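Local coordinates for protein mitochondrial edited mRNA stability factor 1 (Trypanosoma brucei, PDB 6NL1) that probably processes the 5' ends of mitochondrial mRNAs and supports the stability of edited ones, through a Nudix-type fold that can bind GDP, at residues 200-205 with 290-295; 217-222 with 344-349. All blocks are in the same frame, centred on the assembly; numbering follows the deposited sequence.

Both contacts lie in the same mixed beta-sheet of the Nudix-type fold, with centres about 13 Å apart. Strands 200-207 and 216-223 follow each other in the chain and pair antiparallel, so the first segment of contact 1 neighbours the first segment of contact 2; a probable hydrogen bond joins Ile205 O to Leu218 N. Their partners come later and in the same order, 290-295 and then 344-349, so the two connections interleave along the chain. Trp217 also packs against Gly204 and Val294, linking the strand pair that carries two GDP-binding residues, Arg202 and Tyr292, to the pair formed with the last modelled strand.

Contact 1: residues 200-205 with 290-295; sequences YVRLGI and VRYFVA. With SO4 (sulfate ion), chain B.
Arg202 and Tyr292 stand side by side on one face of two parallel strands and both reach a sulfate ion, probably from the crystallisation liquor. Tyr292 OH donates to sulfate O3 at 2.7 Å, an oxygen that lies at the edge of the phenol ring and in its plane. Arg202 NE reaches sulfate O1 at the guanidinium edge, 3.1 Å away, but the bond is weak and bent (132° at the hydrogen). Leu239 N gives the ion a further hydrogen bond. Nearer the backbone, Arg202 CB comes within 3.6 Å of Tyr292 CE1, and Arg202 CG meets Val290 CG1 at 3.7 Å. A bend at chi2 (-63°) turns the arginine back along its own strand, where NH1 bonds to Val201 O at 2.9 Å from above the carbonyl plane; NH1 also makes a weak bond to Lys242 O, and together these should restrict rotation of the guanidinium. The backbone ladder sets these side chains abreast: Arg202 N donates to Arg291 O, and Phe293 N to Arg202 O, both at 2.9 Å, with Gly204 and Ala295 continuing the parallel pattern. On the other face, Leu203 crosses Phe293 at about a right angle, CG to CB 4.0 Å, and Leu203 CD2 and Ile205 CD1 both touch Ala295 CB. Helix 250-262 covers this apolar side, with Thr257, Ala254 and Leu258 against Val201, Phe293 and Ile205. At the strand start, Tyr200 turns outward to hydrogen-bond Glu120. One face thus builds the Nudix core of sheet against helix, while the other presents Arg202 and Tyr292, both GDP-binding residues of this protein. A sulfate held between them is consistent with an anion position in the GDP pocket seen for this Nudix-type protein.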
loop_
_atom_site.group_PDB
_atom_site.type_symbol
_atom_site.label_atom_id
_atom_site.label_comp_id
_atom_site.label_asym_id
_atom_site.label_seq_id
_atom_site.Cartn_x
_atom_site.Cartn_y
_atom_site.Cartn_z
ATOM N N TYR A 200 -2.811 -4.276 1.887
ATOM C CA TYR A 200 -2.203 -3.282 2.753
ATOM C C TYR A 200 -2.733 -3.523 4.164
ATOM O O TYR A 200 -3.853 -4.012 4.346
ATOM C CB TYR A 200 -2.601 -1.876 2.302
ATOM C CG TYR A 200 -1.844 -1.348 1.095
ATOM C CD1 TYR A 200 -2.225 -0.157 0.481
ATOM C CD2 TYR A 200 -0.730 -2.013 0.595
ATOM C CE1 TYR A 200 -1.529 0.353 -0.607
ATOM C CE2 TYR A 200 -0.020 -1.516 -0.498
ATOM C CZ TYR A 200 -0.424 -0.331 -1.092
ATOM O OH TYR A 200 0.259 0.169 -2.177
ATOM N N VAL A 201 -1.933 -3.186 5.163
ATOM C CA VAL A 201 -2.373 -3.280 6.544
ATOM C C VAL A 201 -2.121 -1.966 7.251
ATOM O O VAL A 201 -1.148 -1.264 6.955
ATOM C CB VAL A 201 -1.653 -4.422 7.323
ATOM C CG1 VAL A 201 -2.058 -5.766 6.759
ATOM C CG2 VAL A 201 -0.107 -4.234 7.307
ATOM N N ARG A 202 -3.013 -1.631 8.174
ATOM C CA ARG A 202 -2.844 -0.450 8.999
ATOM C C ARG A 202 -3.077 -0.888 10.441
ATOM O O ARG A 202 -4.096 -1.493 10.758
ATOM C CB ARG A 202 -3.825 0.653 8.588
ATOM C CG ARG A 202 -3.601 1.232 7.195
ATOM C CD ARG A 202 -2.229 1.931 7.074
ATOM N NE ARG A 202 -2.060 2.519 5.743
ATOM C CZ ARG A 202 -1.466 1.911 4.716
ATOM N NH1 ARG A 202 -0.973 0.683 4.848
ATOM N NH2 ARG A 202 -1.362 2.530 3.550
ATOM N N LEU A 203 -2.104 -0.632 11.302
ATOM C CA LEU A 203 -2.254 -0.935 12.713
ATOM C C LEU A 203 -2.475 0.386 13.421
ATOM O O LEU A 203 -1.529 1.120 13.689
ATOM C CB LEU A 203 -1.021 -1.667 13.276
ATOM C CG LEU A 203 -1.315 -2.658 14.413
ATOM C CD1 LEU A 203 -0.047 -3.362 14.922
ATOM C CD2 LEU A 203 -2.040 -1.971 15.561
ATOM N N GLY A 204 -3.739 0.690 13.695
ATOM C CA GLY A 204 -4.104 1.906 14.387
ATOM C C GLY A 204 -3.743 1.864 15.865
ATOM O O GLY A 204 -4.508 1.382 16.710
ATOM N N ILE A 205 -2.555 2.369 16.170
ATOM C CA ILE A 205 -2.127 2.573 17.539
ATOM C C ILE A 205 -2.851 3.790 18.091
ATOM O O ILE A 205 -2.900 4.832 17.433
ATOM C CB ILE A 205 -0.605 2.806 17.584
ATOM C CG1 ILE A 205 0.125 1.500 17.277
ATOM C CG2 ILE A 205 -0.182 3.299 18.938
ATOM C CD1 ILE A 205 0.003 0.471 18.385
ATOM N N VAL A 290 -7.454 -2.685 2.186
ATOM C CA VAL A 290 -6.681 -2.320 3.353
ATOM C C VAL A 290 -7.316 -2.981 4.581
ATOM O O VAL A 290 -8.498 -2.792 4.846
ATOM C CB VAL A 290 -6.667 -0.792 3.544
ATOM C CG1 VAL A 290 -5.869 -0.429 4.764
ATOM C CG2 VAL A 290 -6.105 -0.087 2.290
ATOM N N ARG A 291 -6.528 -3.762 5.317
ATOM C CA ARG A 291 -7.001 -4.398 6.544
ATOM C C ARG A 291 -6.560 -3.603 7.761
ATOM O O ARG A 291 -5.386 -3.234 7.897
ATOM C CB ARG A 291 -6.478 -5.830 6.650
ATOM C CG ARG A 291 -7.041 -6.752 5.608
ATOM C CD ARG A 291 -7.612 -7.982 6.260
ATOM N NE ARG A 291 -8.851 -8.408 5.621
ATOM C CZ ARG A 291 -9.500 -9.522 5.935
ATOM N NH1 ARG A 291 -9.025 -10.320 6.884
ATOM N NH2 ARG A 291 -10.623 -9.835 5.301
ATOM N N TYR A 292 -7.512 -3.353 8.645
ATOM C CA TYR A 292 -7.288 -2.505 9.804
ATOM C C TYR A 292 -7.207 -3.301 11.095
ATOM O O TYR A 292 -7.837 -4.358 11.239
ATOM C CB TYR A 292 -8.388 -1.436 9.898
ATOM C CG TYR A 292 -8.226 -0.373 8.849
ATOM C CD1 TYR A 292 -7.455 0.761 9.097
ATOM C CD2 TYR A 292 -8.788 -0.523 7.589
ATOM C CE1 TYR A 292 -7.274 1.731 8.123
ATOM C CE2 TYR A 292 -8.614 0.447 6.604
ATOM C CZ TYR A 292 -7.853 1.568 6.877
ATOM O OH TYR A 292 -7.678 2.540 5.914
ATOM N N PHE A 293 -6.416 -2.773 12.019
ATOM C CA PHE A 293 -6.264 -3.321 13.362
ATOM C C PHE A 293 -6.229 -2.134 14.309
ATOM O O PHE A 293 -5.892 -1.024 13.888
ATOM C CB PHE A 293 -4.944 -4.096 13.476
ATOM C CG PHE A 293 -4.843 -5.265 12.532
ATOM C CD1 PHE A 293 -5.135 -6.555 12.971
ATOM C CD2 PHE A 293 -4.471 -5.070 11.199
ATOM C CE1 PHE A 293 -5.047 -7.641 12.104
ATOM C CE2 PHE A 293 -4.383 -6.143 10.326
ATOM C CZ PHE A 293 -4.675 -7.432 10.775
ATOM N N VAL A 294 -6.577 -2.349 15.574
ATOM C CA VAL A 294 -6.349 -1.329 16.594
ATOM C C VAL A 294 -5.577 -1.915 17.757
ATOM O O VAL A 294 -5.671 -3.113 18.038
ATOM C CB VAL A 294 -7.658 -0.715 17.144
ATOM C CG1 VAL A 294 -8.436 -0.010 16.036
ATOM C CG2 VAL A 294 -8.503 -1.777 17.859
ATOM N N ALA A 295 -4.810 -1.067 18.434
ATOM C CA ALA A 295 -4.147 -1.469 19.668
ATOM C C ALA A 295 -3.914 -0.242 20.531
ATOM O O ALA A 295 -3.480 0.809 20.040
ATOM C CB ALA A 295 -2.829 -2.171 19.375
HETATM S S SO4 B . -4.925 5.053 6.337
HETATM O O1 SO4 B . -3.633 4.940 6.998
HETATM O O2 SO4 B . -4.756 4.570 4.967
HETATM O O3 SO4 B . -5.958 4.282 7.018
HETATM O O4 SO4 B . -5.349 6.451 6.332
#

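Contact 2: residues 217-222 with 344-349; sequences WLMLRR and AWMKAS
Trp217 and Met346 form one end of a short antiparallel beta ladder that joins strand 343-346, the last modelled strand, to strand 216-223 of the Nudix sheet. Four backbone hydrogen bonds make up the ladder. Trp217 N gives a nearly straight one to Met346 O (2.7 Å, 174° at the hydrogen) and Met346 N returns one to Trp217 O; Met219 and Ala344 exchange a second reciprocal pair. Between them, Leu218 and Trp345 form a non-hydrogen-bonded pair. Lys347, at the N-cap, leads into helix 348-354.

Apolar contacts cover the face shared by Met219, Ala344 and Met346. Both methionine side chains touch Ile351 of that helix, while Trp333 of helix 328-336 packs on Ala344 and Met346.

Contacts of the Trp345 indole, on the face of Leu218, are of two further kinds. Arg207 makes a cation-pi contact with it. The other is a CH-pi contact: with CG anti to the backbone N (chi1 -168°), Leu218 extends over the indole, placing CD1 4.0 Å from the centroid of the Trp345 six-membered ring and 11° off its normal.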
loop_
_atom_site.group_PDB
_atom_site.type_symbol
_atom_site.label_atom_id
_atom_site.label_comp_id
_atom_site.label_asym_id
_atom_site.label_seq_id
_atom_site.Cartn_x
_atom_site.Cartn_y
_atom_site.Cartn_z
ATOM N N TRP A 217 -4.950 9.001 17.607
ATOM C CA TRP A 217 -4.302 8.017 16.749
ATOM C C TRP A 217 -2.897 8.487 16.377
ATOM O O TRP A 217 -2.689 9.658 16.041
ATOM C CB TRP A 217 -5.126 7.801 15.467
ATOM C CG TRP A 217 -6.526 7.361 15.731
ATOM C CD1 TRP A 217 -7.635 8.153 15.799
ATOM C CD2 TRP A 217 -6.968 6.019 15.991
ATOM N NE1 TRP A 217 -8.749 7.383 16.084
ATOM C CE2 TRP A 217 -8.364 6.072 16.205
ATOM C CE3 TRP A 217 -6.318 4.776 16.061
ATOM C CZ2 TRP A 217 -9.124 4.930 16.487
ATOM C CZ3 TRP A 217 -7.074 3.640 16.342
ATOM C CH2 TRP A 217 -8.466 3.729 16.556
ATOM N N LEU A 218 -1.938 7.572 16.434
ATOM C CA LEU A 218 -0.587 7.863 15.968
ATOM C C LEU A 218 -0.569 7.939 14.442
ATOM O O LEU A 218 -1.017 7.018 13.768
ATOM C CB LEU A 218 0.373 6.774 16.436
ATOM C CG LEU A 218 1.860 7.072 16.266
ATOM C CD1 LEU A 218 2.242 8.242 17.153
ATOM C CD2 LEU A 218 2.696 5.845 16.603
ATOM N N MET A 219 -0.050 9.033 13.897
ATOM C CA MET A 219 -0.006 9.199 12.452
ATOM C C MET A 219 1.371 9.632 11.932
ATOM O O MET A 219 2.140 10.268 12.651
ATOM C CB MET A 219 -1.071 10.208 12.023
ATOM C CG MET A 219 -2.467 9.807 12.499
ATOM S SD MET A 219 -3.763 10.569 11.537
ATOM C CE MET A 219 -3.188 12.249 11.465
ATOM N N LEU A 220 1.662 9.276 10.680
ATOM C CA LEU A 220 2.893 9.674 10.005
ATOM C C LEU A 220 2.527 10.292 8.668
ATOM O O LEU A 220 1.402 10.143 8.198
ATOM C CB LEU A 220 3.786 8.462 9.710
ATOM C CG LEU A 220 4.307 7.566 10.831
ATOM C CD1 LEU A 220 3.407 6.355 10.982
ATOM C CD2 LEU A 220 5.749 7.131 10.529
ATOM N N ARG A 221 3.490 10.962 8.043
ATOM C CA ARG A 221 3.300 11.472 6.692
ATOM C C ARG A 221 4.393 10.928 5.785
ATOM O O ARG A 221 5.558 11.283 5.921
ATOM C CB ARG A 221 3.289 13.000 6.697
ATOM C CG ARG A 221 2.108 13.581 7.498
ATOM C CD ARG A 221 2.045 15.091 7.390
ATOM N NE ARG A 221 1.597 15.535 6.069
ATOM C CZ ARG A 221 1.716 16.791 5.650
ATOM N NH1 ARG A 221 2.258 17.706 6.449
ATOM N NH2 ARG A 221 1.294 17.139 4.448
ATOM N N ARG A 222 4.006 10.044 4.876
ATOM C CA ARG A 222 4.952 9.387 3.997
ATOM C C ARG A 222 5.109 10.181 2.707
ATOM O O ARG A 222 4.126 10.551 2.063
ATOM C CB ARG A 222 4.475 7.968 3.679
ATOM C CG ARG A 222 5.458 7.125 2.847
ATOM C CD ARG A 222 4.770 5.855 2.349
ATOM N NE ARG A 222 3.613 6.189 1.515
ATOM C CZ ARG A 222 2.507 5.453 1.413
ATOM N NH1 ARG A 222 2.379 4.317 2.095
ATOM N NH2 ARG A 222 1.517 5.860 0.628
ATOM N N ALA A 344 2.797 12.087 14.920
ATOM C CA ALA A 344 1.882 12.940 15.677
ATOM C C ALA A 344 0.738 12.124 16.276
ATOM O O ALA A 344 0.271 11.159 15.664
ATOM C CB ALA A 344 1.305 14.041 14.775
ATOM N N TRP A 345 0.278 12.526 17.462
ATOM C CA TRP A 345 -0.976 12.016 18.018
ATOM C C TRP A 345 -2.110 12.915 17.561
ATOM O O TRP A 345 -2.116 14.110 17.853
ATOM C CB TRP A 345 -0.947 11.991 19.548
ATOM C CG TRP A 345 -0.015 10.974 20.123
ATOM C CD1 TRP A 345 1.202 11.207 20.714
ATOM C CD2 TRP A 345 -0.214 9.558 20.156
ATOM N NE1 TRP A 345 1.764 10.021 21.116
ATOM C CE2 TRP A 345 0.918 8.993 20.786
ATOM C CE3 TRP A 345 -1.237 8.711 19.717
ATOM C CZ2 TRP A 345 1.051 7.623 20.989
ATOM C CZ3 TRP A 345 -1.104 7.348 19.919
ATOM C CH2 TRP A 345 0.033 6.817 20.550
ATOM N N MET A 346 -3.075 12.345 16.849
ATOM C CA MET A 346 -4.149 13.147 16.273
ATOM C C MET A 346 -5.523 12.533 16.454
ATOM O O MET A 346 -5.681 11.318 16.361
ATOM C CB MET A 346 -3.886 13.368 14.781
ATOM C CG MET A 346 -2.617 14.189 14.494
ATOM S SD MET A 346 -2.487 14.793 12.792
ATOM C CE MET A 346 -1.197 16.022 12.970
ATOM N N LYS A 347 -6.514 13.388 16.696
ATOM C CA LYS A 347 -7.907 12.976 16.765
ATOM C C LYS A 347 -8.544 13.007 15.390
ATOM O O LYS A 347 -8.346 13.950 14.632
ATOM C CB LYS A 347 -8.706 13.909 17.678
ATOM C CG LYS A 347 -8.397 13.770 19.152
ATOM C CD LYS A 347 -9.328 14.644 19.965
ATOM C CE LYS A 347 -9.154 14.402 21.455
ATOM N NZ LYS A 347 -10.067 15.276 22.235
ATOM N N ALA A 348 -9.338 11.989 15.081
ATOM C CA ALA A 348 -10.112 12.009 13.850
ATOM C C ALA A 348 -10.987 13.261 13.747
ATOM O O ALA A 348 -11.118 13.840 12.669
ATOM C CB ALA A 348 -10.949 10.764 13.734
ATOM N N SER A 349 -11.590 13.681 14.859
ATOM C CA SER A 349 -12.445 14.868 14.832
ATOM C C SER A 349 -11.649 16.118 14.438
ATOM O O SER A 349 -12.160 17.018 13.779
ATOM C CB SER A 349 -13.125 15.095 16.180
ATOM O OG SER A 349 -12.170 15.419 17.179
#